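Agglutinin alpha chain (Maclura pomifera, PDB 3LLZ) binds D-galactose-containing glycans as a jacalin-family lectin and recognises the T-antigen disaccharide Gal-beta-1,3-GalNAc. Local coordinates at residues Ile15-Glu18 against Ala24-Gly27; Val30-Asn35 against Phe39-His44; Gly70-Gly73 against Tyr78-Ile81; Arg82-Lys87 against Tyr122-Phe127. One frame throughout, in Å; residues are numbered along the deposited sequence.

Interaction 1: residues Ile15-Glu18 against Ala24-Gly27; sequences INFE and AIGG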
loop_
_atom_site.group_PDB
_atom_site.type_symbol
_atom_site.label_atom_id
_atom_site.label_comp_id
_atom_site.label_asym_id
_atom_site.label_seq_id
_atom_site.Cartn_x
_atom_site.Cartn_y
_atom_site.Cartn_z
ATOM N N ILE A 15 -19.658 -13.913 -4.137
ATOM C CA ILE A 15 -18.818 -14.956 -4.707
ATOM C C ILE A 15 -19.699 -16.140 -5.072
ATOM O O ILE A 15 -20.347 -16.728 -4.209
ATOM C CB ILE A 15 -17.735 -15.440 -3.723
ATOM C CG1 ILE A 15 -16.821 -14.277 -3.333
ATOM C CG2 ILE A 15 -16.922 -16.555 -4.365
ATOM C CD1 ILE A 15 -15.719 -14.661 -2.364
ATOM N N ASN A 16 -19.734 -16.474 -6.356
ATOM C CA ASN A 16 -20.524 -17.604 -6.815
ATOM C C ASN A 16 -19.571 -18.649 -7.368
ATOM O O ASN A 16 -18.676 -18.331 -8.150
ATOM C CB ASN A 16 -21.505 -17.166 -7.901
ATOM C CG ASN A 16 -22.375 -16.009 -7.463
ATOM O OD1 ASN A 16 -22.870 -15.982 -6.336
ATOM N ND2 ASN A 16 -22.567 -15.044 -8.352
ATOM N N PHE A 17 -19.743 -19.894 -6.945
ATOM C CA PHE A 17 -18.887 -20.956 -7.439
ATOM C C PHE A 17 -19.585 -22.302 -7.382
ATOM O O PHE A 17 -20.605 -22.458 -6.707
ATOM C CB PHE A 17 -17.560 -20.990 -6.667
ATOM C CG PHE A 17 -17.692 -21.359 -5.213
ATOM C CD1 PHE A 17 -17.562 -22.682 -4.803
ATOM C CD2 PHE A 17 -17.906 -20.378 -4.249
ATOM C CE1 PHE A 17 -17.638 -23.026 -3.452
ATOM C CE2 PHE A 17 -17.983 -20.711 -2.894
ATOM C CZ PHE A 17 -17.846 -22.039 -2.498
ATOM N N GLU A 18 -19.038 -23.261 -8.119
ATOM C CA GLU A 18 -19.595 -24.604 -8.186
ATOM C C GLU A 18 -18.762 -25.573 -7.369
ATOM O O GLU A 18 -17.574 -25.351 -7.144
ATOM C CB GLU A 18 -19.605 -25.096 -9.631
ATOM C CG GLU A 18 -20.422 -24.268 -10.592
ATOM C CD GLU A 18 -20.235 -24.727 -12.022
ATOM O OE1 GLU A 18 -19.070 -24.798 -12.470
ATOM O OE2 GLU A 18 -21.247 -25.012 -12.701
ATOM N N ALA A 24 -14.483 -31.978 -6.990
ATOM C CA ALA A 24 -13.836 -30.766 -6.505
ATOM C C ALA A 24 -14.593 -29.501 -6.874
ATOM O O ALA A 24 -15.737 -29.550 -7.329
ATOM C CB ALA A 24 -12.416 -30.695 -7.056
ATOM N N ILE A 25 -13.939 -28.362 -6.667
ATOM C CA ILE A 25 -14.531 -27.071 -6.988
ATOM C C ILE A 25 -14.550 -26.901 -8.502
ATOM O O ILE A 25 -13.614 -27.319 -9.194
ATOM C CB ILE A 25 -13.710 -25.911 -6.361
ATOM C CG1 ILE A 25 -13.665 -26.065 -4.837
ATOM C CG2 ILE A 25 -14.314 -24.562 -6.747
ATOM C CD1 ILE A 25 -15.028 -26.094 -4.171
ATOM N N GLY A 26 -15.617 -26.289 -9.005
ATOM C CA GLY A 26 -15.742 -26.055 -10.430
ATOM C C GLY A 26 -15.472 -24.605 -10.795
ATOM O O GLY A 26 -14.463 -24.031 -10.383
ATOM N N GLY A 27 -16.382 -24.008 -11.563
ATOM C CA GLY A 27 -16.209 -22.629 -11.979
ATOM C C GLY A 27 -16.505 -21.618 -10.890
ATOM O O GLY A 27 -17.027 -21.961 -9.829
#

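Interaction 2: residues Val30-Asn35 against Phe39-His44; sequences VTYDLN and FVAEDH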
loop_
_atom_site.group_PDB
_atom_site.type_symbol
_atom_site.label_atom_id
_atom_site.label_comp_id
_atom_site.label_asym_id
_atom_site.label_seq_id
_atom_site.Cartn_x
_atom_site.Cartn_y
_atom_site.Cartn_z
ATOM N N VAL A 30 -16.860 -13.816 -9.508
ATOM C CA VAL A 30 -16.870 -12.894 -8.392
ATOM C C VAL A 30 -17.457 -11.539 -8.746
ATOM O O VAL A 30 -17.201 -10.998 -9.820
ATOM C CB VAL A 30 -15.434 -12.678 -7.866
ATOM C CG1 VAL A 30 -15.449 -11.726 -6.678
ATOM C CG2 VAL A 30 -14.810 -14.014 -7.484
ATOM N N THR A 31 -18.272 -11.009 -7.844
ATOM C CA THR A 31 -18.833 -9.681 -8.019
ATOM C C THR A 31 -18.062 -8.837 -7.013
ATOM O O THR A 31 -18.190 -9.012 -5.800
ATOM C CB THR A 31 -20.331 -9.623 -7.693
ATOM O OG1 THR A 31 -21.050 -10.434 -8.627
ATOM C CG2 THR A 31 -20.834 -8.188 -7.790
ATOM N N TYR A 32 -17.231 -7.943 -7.530
ATOM C CA TYR A 32 -16.412 -7.086 -6.693
ATOM C C TYR A 32 -17.096 -5.772 -6.435
ATOM O O TYR A 32 -18.145 -5.470 -7.011
ATOM C CB TYR A 32 -15.096 -6.769 -7.403
ATOM C CG TYR A 32 -14.231 -7.966 -7.673
ATOM C CD1 TYR A 32 -13.375 -8.458 -6.692
ATOM C CD2 TYR A 32 -14.285 -8.628 -8.897
ATOM C CE1 TYR A 32 -12.596 -9.581 -6.920
ATOM C CE2 TYR A 32 -13.508 -9.754 -9.136
ATOM C CZ TYR A 32 -12.668 -10.227 -8.139
ATOM O OH TYR A 32 -11.918 -11.359 -8.354
ATOM N N ASP A 33 -16.500 -4.999 -5.538
ATOM C CA ASP A 33 -16.981 -3.656 -5.308
ATOM C C ASP A 33 -15.924 -2.866 -6.053
ATOM O O ASP A 33 -14.731 -3.166 -5.954
ATOM C CB ASP A 33 -16.952 -3.241 -3.840
ATOM C CG ASP A 33 -17.281 -1.763 -3.660
ATOM O OD1 ASP A 33 -16.348 -0.939 -3.528
ATOM O OD2 ASP A 33 -18.478 -1.422 -3.682
ATOM N N LEU A 34 -16.359 -1.894 -6.840
ATOM C CA LEU A 34 -15.420 -1.048 -7.553
ATOM C C LEU A 34 -15.820 0.375 -7.217
ATOM O O LEU A 34 -16.744 0.932 -7.813
ATOM C CB LEU A 34 -15.479 -1.273 -9.066
ATOM C CG LEU A 34 -14.505 -0.393 -9.868
ATOM C CD1 LEU A 34 -13.081 -0.598 -9.359
ATOM C CD2 LEU A 34 -14.602 -0.723 -11.348
ATOM N N ASN A 35 -15.138 0.937 -6.228
ATOM C CA ASN A 35 -15.391 2.300 -5.785
ATOM C C ASN A 35 -16.860 2.551 -5.449
ATOM O O ASN A 35 -17.444 3.554 -5.866
ATOM C CB ASN A 35 -14.900 3.264 -6.866
ATOM C CG ASN A 35 -13.441 3.034 -7.217
ATOM O OD1 ASN A 35 -13.084 2.835 -8.381
ATOM N ND2 ASN A 35 -12.589 3.044 -6.202
ATOM N N PHE A 39 -19.355 -4.607 -9.281
ATOM C CA PHE A 39 -18.704 -4.886 -10.552
ATOM C C PHE A 39 -18.626 -6.393 -10.746
ATOM O O PHE A 39 -17.835 -7.076 -10.094
ATOM C CB PHE A 39 -17.299 -4.264 -10.584
ATOM C CG PHE A 39 -16.587 -4.428 -11.904
ATOM C CD1 PHE A 39 -15.999 -5.641 -12.255
ATOM C CD2 PHE A 39 -16.517 -3.369 -12.805
ATOM C CE1 PHE A 39 -15.353 -5.797 -13.481
ATOM C CE2 PHE A 39 -15.874 -3.514 -14.036
ATOM C CZ PHE A 39 -15.290 -4.729 -14.376
ATOM N N VAL A 40 -19.465 -6.917 -11.633
ATOM C CA VAL A 40 -19.473 -8.349 -11.894
ATOM C C VAL A 40 -18.347 -8.725 -12.849
ATOM O O VAL A 40 -18.332 -8.323 -14.015
ATOM C CB VAL A 40 -20.835 -8.805 -12.476
ATOM C CG1 VAL A 40 -21.137 -8.053 -13.751
ATOM C CG2 VAL A 40 -20.818 -10.299 -12.728
ATOM N N ALA A 41 -17.387 -9.490 -12.343
ATOM C CA ALA A 41 -16.258 -9.914 -13.152
ATOM C C ALA A 41 -16.646 -11.068 -14.069
ATOM O O ALA A 41 -17.766 -11.578 -14.012
ATOM C CB ALA A 41 -15.093 -10.321 -12.254
ATOM N N GLU A 42 -15.708 -11.472 -14.914
ATOM C CA GLU A 42 -15.930 -12.558 -15.857
ATOM C C GLU A 42 -16.229 -13.898 -15.189
ATOM O O GLU A 42 -15.719 -14.202 -14.109
ATOM C CB GLU A 42 -14.710 -12.686 -16.772
ATOM C CG GLU A 42 -14.546 -11.500 -17.720
ATOM C CD GLU A 42 -13.145 -11.382 -18.296
ATOM O OE1 GLU A 42 -12.562 -12.418 -18.679
ATOM O OE2 GLU A 42 -12.634 -10.244 -18.377
ATOM N N ASP A 43 -17.072 -14.693 -15.840
ATOM C CA ASP A 43 -17.444 -16.006 -15.337
ATOM C C ASP A 43 -16.378 -16.987 -15.802
ATOM O O ASP A 43 -16.187 -17.188 -17.002
ATOM C CB ASP A 43 -18.813 -16.417 -15.896
ATOM C CG ASP A 43 -19.308 -17.740 -15.335
ATOM O OD1 ASP A 43 -20.392 -18.194 -15.770
ATOM O OD2 ASP A 43 -18.629 -18.327 -14.466
ATOM N N HIS A 44 -15.672 -17.581 -14.851
ATOM C CA HIS A 44 -14.626 -18.542 -15.165
ATOM C C HIS A 44 -15.259 -19.919 -15.047
ATOM O O HIS A 44 -15.356 -20.502 -13.967
ATOM C CB HIS A 44 -13.465 -18.331 -14.197
ATOM C CG HIS A 44 -13.022 -16.902 -14.129
ATOM N ND1 HIS A 44 -12.520 -16.231 -15.225
ATOM C CD2 HIS A 44 -13.095 -15.989 -13.131
ATOM C CE1 HIS A 44 -12.307 -14.967 -14.905
ATOM N NE2 HIS A 44 -12.649 -14.794 -13.640
HETATM O O HOH W 1 -14.806 -13.633 -11.436
#

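Interaction 3: residues Gly70-Gly73 against Tyr78-Ile81; sequences GYVG and YTVI. With NGA (2-acetamido-2-deoxy-beta-D-galactopyranose), chain C; GAL (beta-D-galactopyranose), chain B.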
loop_
_atom_site.group_PDB
_atom_site.type_symbol
_atom_site.label_atom_id
_atom_site.label_comp_id
_atom_site.label_asym_id
_atom_site.label_seq_id
_atom_site.Cartn_x
_atom_site.Cartn_y
_atom_site.Cartn_z
ATOM N N GLY A 70 -9.269 -24.414 2.717
ATOM C CA GLY A 70 -9.812 -25.486 1.910
ATOM C C GLY A 70 -8.874 -26.662 1.830
ATOM O O GLY A 70 -7.943 -26.788 2.627
ATOM N N TYR A 71 -9.124 -27.531 0.858
ATOM C CA TYR A 71 -8.306 -28.714 0.659
ATOM C C TYR A 71 -7.874 -28.854 -0.788
ATOM O O TYR A 71 -8.619 -28.505 -1.705
ATOM C CB TYR A 71 -9.070 -29.975 1.069
ATOM C CG TYR A 71 -9.106 -30.212 2.557
ATOM C CD1 TYR A 71 -10.029 -29.558 3.370
ATOM C CD2 TYR A 71 -8.193 -31.074 3.157
ATOM C CE1 TYR A 71 -10.041 -29.760 4.750
ATOM C CE2 TYR A 71 -8.195 -31.281 4.530
ATOM C CZ TYR A 71 -9.120 -30.623 5.319
ATOM O OH TYR A 71 -9.117 -30.830 6.680
ATOM N N VAL A 72 -6.663 -29.368 -0.968
ATOM C CA VAL A 72 -6.084 -29.597 -2.282
ATOM C C VAL A 72 -5.861 -31.093 -2.411
ATOM O O VAL A 72 -5.352 -31.730 -1.492
ATOM C CB VAL A 72 -4.732 -28.876 -2.434
ATOM C CG1 VAL A 72 -4.066 -29.295 -3.735
ATOM C CG2 VAL A 72 -4.943 -27.372 -2.418
ATOM N N GLY A 73 -6.247 -31.653 -3.550
ATOM C CA GLY A 73 -6.072 -33.078 -3.749
ATOM C C GLY A 73 -6.215 -33.436 -5.210
ATOM O O GLY A 73 -6.507 -32.580 -6.038
ATOM N N TYR A 78 -5.333 -34.989 -11.607
ATOM C CA TYR A 78 -5.033 -33.562 -11.587
ATOM C C TYR A 78 -5.103 -32.999 -10.173
ATOM O O TYR A 78 -6.045 -33.283 -9.440
ATOM C CB TYR A 78 -6.016 -32.793 -12.482
ATOM C CG TYR A 78 -5.809 -33.015 -13.962
ATOM C CD1 TYR A 78 -6.603 -33.913 -14.677
ATOM C CD2 TYR A 78 -4.813 -32.326 -14.650
ATOM C CE1 TYR A 78 -6.408 -34.111 -16.046
ATOM C CE2 TYR A 78 -4.609 -32.520 -16.015
ATOM C CZ TYR A 78 -5.410 -33.409 -16.703
ATOM O OH TYR A 78 -5.214 -33.583 -18.054
ATOM N N THR A 79 -4.107 -32.200 -9.798
ATOM C CA THR A 79 -4.088 -31.592 -8.470
ATOM C C THR A 79 -4.972 -30.357 -8.537
ATOM O O THR A 79 -4.668 -29.406 -9.254
ATOM C CB THR A 79 -2.664 -31.182 -8.058
ATOM O OG1 THR A 79 -1.812 -32.335 -8.075
ATOM C CG2 THR A 79 -2.670 -30.591 -6.652
ATOM N N VAL A 80 -6.066 -30.377 -7.788
ATOM C CA VAL A 80 -7.019 -29.278 -7.815
ATOM C C VAL A 80 -7.527 -28.888 -6.440
ATOM O O VAL A 80 -7.239 -29.554 -5.443
ATOM C CB VAL A 80 -8.239 -29.648 -8.687
ATOM C CG1 VAL A 80 -7.796 -29.902 -10.121
ATOM C CG2 VAL A 80 -8.931 -30.886 -8.115
ATOM N N ILE A 81 -8.273 -27.790 -6.393
ATOM C CA ILE A 81 -8.859 -27.322 -5.145
ATOM C C ILE A 81 -10.142 -28.130 -4.994
ATOM O O ILE A 81 -11.083 -27.983 -5.779
ATOM C CB ILE A 81 -9.177 -25.807 -5.196
ATOM C CG1 ILE A 81 -7.883 -24.996 -5.334
ATOM C CG2 ILE A 81 -9.885 -25.380 -3.919
ATOM C CD1 ILE A 81 -7.097 -25.277 -6.579
HETATM C C1 NGA C . -8.254 -30.097 -18.077
HETATM C C2 NGA C . -7.130 -29.087 -18.368
HETATM C C3 NGA C . -5.966 -29.402 -17.436
HETATM C C4 NGA C . -6.445 -29.269 -15.984
HETATM C C5 NGA C . -7.594 -30.273 -15.770
HETATM C C6 NGA C . -8.186 -30.283 -14.363
HETATM C C7 NGA C . -6.593 -28.093 -20.493
HETATM C C8 NGA C . -6.241 -28.278 -21.958
HETATM N N2 NGA C . -6.713 -29.191 -19.753
HETATM O O1 NGA C . -9.349 -29.824 -18.875
HETATM O O3 NGA C . -4.800 -28.577 -17.709
HETATM O O4 NGA C . -6.913 -27.946 -15.752
HETATM O O5 NGA C . -8.675 -30.010 -16.701
HETATM O O6 NGA C . -8.986 -29.133 -14.106
HETATM O O7 NGA C . -6.751 -26.960 -20.038
HETATM C C1 GAL B . -3.673 -29.375 -17.902
HETATM C C2 GAL B . -3.087 -28.057 -18.464
HETATM C C3 GAL B . -1.560 -28.149 -18.566
HETATM C C4 GAL B . -0.920 -28.687 -17.270
HETATM C C5 GAL B . -1.677 -29.915 -16.741
HETATM C C6 GAL B . -1.204 -30.357 -15.370
HETATM O O2 GAL B . -3.622 -27.789 -19.753
HETATM O O3 GAL B . -0.998 -26.884 -18.882
HETATM O O4 GAL B . -0.905 -27.674 -16.277
HETATM O O5 GAL B . -3.082 -29.622 -16.627
HETATM O O6 GAL B . -0.124 -31.272 -15.477
#

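Interaction 4: residues Arg82-Lys87 against Tyr122-Phe127; sequences RSLTFK and YWLDYF. With NGA (2-acetamido-2-deoxy-beta-D-galactopyranose), chain C.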
loop_
_atom_site.group_PDB
_atom_site.type_symbol
_atom_site.label_atom_id
_atom_site.label_comp_id
_atom_site.label_asym_id
_atom_site.label_seq_id
_atom_site.Cartn_x
_atom_site.Cartn_y
_atom_site.Cartn_z
ATOM N N ARG A 82 -10.169 -28.999 -3.990
ATOM C CA ARG A 82 -11.325 -29.860 -3.774
ATOM C C ARG A 82 -12.380 -29.298 -2.840
ATOM O O ARG A 82 -13.537 -29.713 -2.888
ATOM C CB ARG A 82 -10.864 -31.222 -3.263
ATOM C CG ARG A 82 -9.801 -31.871 -4.130
ATOM C CD ARG A 82 -9.708 -33.354 -3.844
ATOM N NE ARG A 82 -10.934 -34.039 -4.241
ATOM C CZ ARG A 82 -11.190 -35.318 -3.987
ATOM N NH1 ARG A 82 -10.302 -36.055 -3.331
ATOM N NH2 ARG A 82 -12.329 -35.862 -4.394
ATOM N N SER A 83 -11.986 -28.357 -1.989
ATOM C CA SER A 83 -12.925 -27.766 -1.052
ATOM C C SER A 83 -12.538 -26.336 -0.709
ATOM O O SER A 83 -11.362 -25.971 -0.766
ATOM C CB SER A 83 -12.981 -28.605 0.230
ATOM O OG SER A 83 -13.901 -28.064 1.156
ATOM N N LEU A 84 -13.542 -25.538 -0.361
ATOM C CA LEU A 84 -13.347 -24.142 0.016
ATOM C C LEU A 84 -14.259 -23.737 1.162
ATOM O O LEU A 84 -15.401 -24.190 1.260
ATOM C CB LEU A 84 -13.626 -23.215 -1.171
ATOM C CG LEU A 84 -12.595 -23.135 -2.296
ATOM C CD1 LEU A 84 -13.190 -22.326 -3.440
ATOM C CD2 LEU A 84 -11.311 -22.490 -1.791
ATOM N N THR A 85 -13.736 -22.878 2.028
ATOM C CA THR A 85 -14.485 -22.351 3.155
ATOM C C THR A 85 -14.166 -20.866 3.236
ATOM O O THR A 85 -12.999 -20.478 3.202
ATOM C CB THR A 85 -14.064 -23.004 4.482
ATOM O OG1 THR A 85 -14.356 -24.407 4.443
ATOM C CG2 THR A 85 -14.816 -22.371 5.645
ATOM N N PHE A 86 -15.201 -20.039 3.322
ATOM C CA PHE A 86 -15.007 -18.599 3.430
ATOM C C PHE A 86 -15.563 -18.110 4.757
ATOM O O PHE A 86 -16.769 -18.163 4.989
ATOM C CB PHE A 86 -15.709 -17.853 2.289
ATOM C CG PHE A 86 -15.090 -18.077 0.939
ATOM C CD1 PHE A 86 -15.504 -19.130 0.132
ATOM C CD2 PHE A 86 -14.083 -17.234 0.476
ATOM C CE1 PHE A 86 -14.925 -19.342 -1.119
ATOM C CE2 PHE A 86 -13.496 -17.437 -0.774
ATOM C CZ PHE A 86 -13.919 -18.494 -1.573
ATOM N N LYS A 87 -14.677 -17.644 5.629
ATOM C CA LYS A 87 -15.087 -17.131 6.926
ATOM C C LYS A 87 -15.083 -15.609 6.881
ATOM O O LYS A 87 -14.107 -15.002 6.440
ATOM C CB LYS A 87 -14.120 -17.615 8.010
ATOM C CG LYS A 87 -14.441 -17.103 9.407
ATOM C CD LYS A 87 -13.394 -17.568 10.409
ATOM C CE LYS A 87 -13.614 -16.944 11.774
ATOM N NZ LYS A 87 -12.544 -17.344 12.732
ATOM N N TYR A 122 -11.446 -28.705 -15.823
ATOM C CA TYR A 122 -12.616 -29.444 -15.382
ATOM C C TYR A 122 -12.928 -28.931 -13.978
ATOM O O TYR A 122 -14.087 -28.809 -13.586
ATOM C CB TYR A 122 -12.323 -30.947 -15.350
ATOM C CG TYR A 122 -12.525 -31.622 -16.688
ATOM C CD1 TYR A 122 -11.854 -31.174 -17.825
ATOM C CD2 TYR A 122 -13.414 -32.684 -16.823
ATOM C CE1 TYR A 122 -12.069 -31.765 -19.068
ATOM C CE2 TYR A 122 -13.638 -33.283 -18.061
ATOM C CZ TYR A 122 -12.963 -32.816 -19.179
ATOM O OH TYR A 122 -13.196 -33.391 -20.408
ATOM N N TRP A 123 -11.873 -28.607 -13.235
ATOM C CA TRP A 123 -12.006 -28.104 -11.872
ATOM C C TRP A 123 -11.061 -26.935 -11.647
ATOM O O TRP A 123 -10.218 -26.627 -12.494
ATOM C CB TRP A 123 -11.686 -29.224 -10.874
ATOM C CG TRP A 123 -12.517 -30.432 -11.121
ATOM C CD1 TRP A 123 -13.851 -30.565 -10.884
ATOM C CD2 TRP A 123 -12.104 -31.633 -11.787
ATOM N NE1 TRP A 123 -14.303 -31.771 -11.369
ATOM C CE2 TRP A 123 -13.250 -32.445 -11.929
ATOM C CE3 TRP A 123 -10.877 -32.097 -12.283
ATOM C CZ2 TRP A 123 -13.208 -33.701 -12.550
ATOM C CZ3 TRP A 123 -10.835 -33.347 -12.901
ATOM C CH2 TRP A 123 -11.996 -34.131 -13.027
ATOM N N LEU A 124 -11.218 -26.280 -10.502
ATOM C CA LEU A 124 -10.359 -25.159 -10.136
ATOM C C LEU A 124 -8.965 -25.730 -9.896
ATOM O O LEU A 124 -8.735 -26.435 -8.915
ATOM C CB LEU A 124 -10.897 -24.499 -8.865
ATOM C CG LEU A 124 -10.083 -23.351 -8.266
ATOM C CD1 LEU A 124 -9.919 -22.230 -9.284
ATOM C CD2 LEU A 124 -10.797 -22.845 -7.017
ATOM N N ASP A 125 -8.037 -25.433 -10.799
ATOM C CA ASP A 125 -6.679 -25.959 -10.696
ATOM C C ASP A 125 -5.896 -25.350 -9.547
ATOM O O ASP A 125 -5.211 -26.049 -8.795
ATOM C CB ASP A 125 -5.918 -25.710 -11.995
ATOM C CG ASP A 125 -6.623 -26.291 -13.196
ATOM O OD1 ASP A 125 -6.890 -27.513 -13.193
ATOM O OD2 ASP A 125 -6.902 -25.526 -14.139
ATOM N N TYR A 126 -5.994 -24.035 -9.431
ATOM C CA TYR A 126 -5.295 -23.299 -8.395
ATOM C C TYR A 126 -5.806 -21.874 -8.426
ATOM O O TYR A 126 -6.498 -21.477 -9.357
ATOM C CB TYR A 126 -3.781 -23.309 -8.655
ATOM C CG TYR A 126 -3.357 -22.781 -10.013
ATOM C CD1 TYR A 126 -3.027 -23.653 -11.050
ATOM C CD2 TYR A 126 -3.283 -21.408 -10.260
ATOM C CE1 TYR A 126 -2.630 -23.174 -12.301
ATOM C CE2 TYR A 126 -2.889 -20.919 -11.507
ATOM C CZ TYR A 126 -2.565 -21.808 -12.521
ATOM O OH TYR A 126 -2.185 -21.331 -13.758
ATOM N N PHE A 127 -5.478 -21.105 -7.397
ATOM C CA PHE A 127 -5.896 -19.716 -7.361
ATOM C C PHE A 127 -4.996 -18.922 -6.438
ATOM O O PHE A 127 -4.335 -19.479 -5.558
ATOM C CB PHE A 127 -7.356 -19.593 -6.903
ATOM C CG PHE A 127 -7.562 -19.841 -5.436
ATOM C CD1 PHE A 127 -7.573 -18.782 -4.534
ATOM C CD2 PHE A 127 -7.739 -21.133 -4.955
ATOM C CE1 PHE A 127 -7.760 -19.008 -3.168
ATOM C CE2 PHE A 127 -7.924 -21.370 -3.596
ATOM C CZ PHE A 127 -7.936 -20.305 -2.701
HETATM C C1 NGA C . -8.254 -30.097 -18.077
HETATM C C2 NGA C . -7.130 -29.087 -18.368
HETATM C C3 NGA C . -5.966 -29.402 -17.436
HETATM C C4 NGA C . -6.445 -29.269 -15.984
HETATM C C5 NGA C . -7.594 -30.273 -15.770
HETATM C C6 NGA C . -8.186 -30.283 -14.363
HETATM C C7 NGA C . -6.593 -28.093 -20.493
HETATM C C8 NGA C . -6.241 -28.278 -21.958
HETATM N N2 NGA C . -6.713 -29.191 -19.753
HETATM O O1 NGA C . -9.349 -29.824 -18.875
HETATM O O3 NGA C . -4.800 -28.577 -17.709
HETATM O O4 NGA C . -6.913 -27.946 -15.752
HETATM O O5 NGA C . -8.675 -30.010 -16.701
HETATM O O6 NGA C . -8.986 -29.133 -14.106
HETATM O O7 NGA C . -6.751 -26.960 -20.038
#

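Interaction 1: residues Ile15-Glu18 against Ala24-Gly27
In the beta hairpin formed by strands 11-19 and 25-34 of the jacalin beta-prism fold, E18 meets G26 and G27 where the two strands diverge, their short axes lying at 114°. E18 grips this corner three times. Its N donates to G27 O at 2.9 Å, and its O accepts G26 N, also at 2.9 Å, from well above the carbonyl plane. The third bond belongs to the side chain: extended beyond CG, it brings OE1 to G27 N at 2.9 Å, using the lone pair that faces away from OE2. Glutamate suits this place, being long enough to reach across to the opposite backbone, while two glycines let its carboxylate come in close. I25 CG2 lies against E18 O at 3.4 Å, and its CD1 makes the apolar contact, 4.1 Å from F17 CE1. F17 also meets Y96 edge-to-face and packs on V54 and I56 of strand 52-57 in its own sheet, whereas I25 turns to I81 and L84 of strand 78-88, in another sheet of the prism.

Interaction 2: residues Val30-Asn35 against Phe39-His44
T31 and Y32 face V40 and F39 in the antiparallel hairpin of strands 25-34 and 37-40. Three backbone hydrogen bonds tie the segments. In the hydrogen-bonded pair Y32 N gives to F39 O at 2.8 Å, and F39 N returns a bond to Y32 O at 2.7 Å; beyond the non-hydrogen-bonded pair T31 and V40, A41 N approaches V30 O at 2.9 Å nearly in line with the carbonyl bond (164°). Next to this bond a water links the two segments: it accepts from V30 N at 2.8 Å and donates to E42 O at 2.9 Å.

Apolar contacts gather on the Y32 and F39 side. A41, small enough to fit beside a ring, sets CB in the plane of the Y32 ring at its edge, 3.5 Å from CE2, while V30 CG1 sits over the centre of one face. L34 and F39 run side by side; each has CG anti to its own N (180° and -176°), which brings L34 CD2 to 3.6 Å from F39 CD2. Both also pack on L34 of the second subunit.

On the other side T31 OG1 lies 4.1 Å from V40 CG2. Tyrosine suits its site by joining a packed ring to a hydroxyl bonded to D6. The chemistry thus divides the work: backbone bonds fix the register, a water extends the polar link to E42, and L34 with F39 carries the apolar packing on to the second subunit.

Interaction 3: residues Gly70-Gly73 against Tyr78-Ile81
Y78 opens strand 78-88 of the beta hairpin it forms with strand 65-75, and it turns from G73 and the partner strand toward the bound sugar. Its ring lies flat against the GalNAc residue, NGA C5 being 3.5 Å above the plane and over the ring centre, a CH-pi arrangement common in galactose-binding lectins. At the ring edge CE2 comes within 3.3 Å of GAL O5, so the tyrosine touches both sugars; a flat aromatic suits the apolar patch of a galactose-type ring.

T79 comes next and sets its methyl against the partner strand. CG2, anti to the backbone N with OG1 beside it (chi1 -58°), is 3.5 Å from V72 CG1, tighter than usual for two carbons.

V80 forms the hydrogen-bonded pair with G73: V80 N donates to G73 O at 2.8 Å, almost straight at 177°, and V80 O receives G73 N at 3.0 Å. Its side chain packs on A24, W123 and D125, so this valine stands behind W123 and D125 of the sugar site.

I81 pairs with V72 without direct hydrogen bonds between them and reaches L124 and F127 with its apolar branches. V72, T79 and I81 all pack on the backbone of the bound peptide. On the hairpin side the CG2 methyl of I81 approaches Y71 O at 4.0 Å.

Interaction 4: residues Arg82-Lys87 against Tyr122-Phe127
L84 meets L124 and F127 in the apolar interior, with no hydrogen bond between the segments. L84 CD2 lies 4.0 Å from F127 CE2, the two side chains sliding past each other in opposite directions, and L84 CD1 is 4.3 Å from L124 CD2. Two methyls meeting different partners suit leucine to this buried, apolar site. F127 CG stands between its own N and carbonyl carbon (chi1 74°), which brings ring atoms CE2 and CZ, met obliquely, to L84 CD2.

From this core the chain leads back to the sugar site. Y122 N donates to NGA O5 at 3.2 Å and W123 N to NGA O6 at 3.1 Å; G1 N bonds the sugar too. D125 OD1 accepts from both NGA O4, at 2.6 Å, and NGA O6, at 2.8 Å; one carboxylate oxygen thus reads two hydroxyls, including the axial one that marks galactose. S119 holds OD2.

Behind them W123 and D125 rest on V80, and L124 and F127 on I81 of strand 78-88, while F127 pairs antiparallel with a strand of the bound peptide, continuing the sheet across the interface.

How the interactions relate
Interactions 3 and 4 share strand 78-88, their centres about 7 Å apart, and both touch the GalNAc: Y78 supplies a ring face, while Y122, W123 and D125, with G1, supply the polar grip. The same two contacts are joined by I81 N and L124 O, 2.9 Å apart. Interaction 1 lies about 7 Å from interaction 4, centre to centre, and borders both: I25 N approaches I81 O at 3.0 Å and I25 O approaches L124 N at 2.9 Å, placing I25 at the meeting point of the three sheets. Interaction 2 continues strand 25-34 away from the sugar, its centre about 24 Å from that of interaction 3, and faces the second subunit instead.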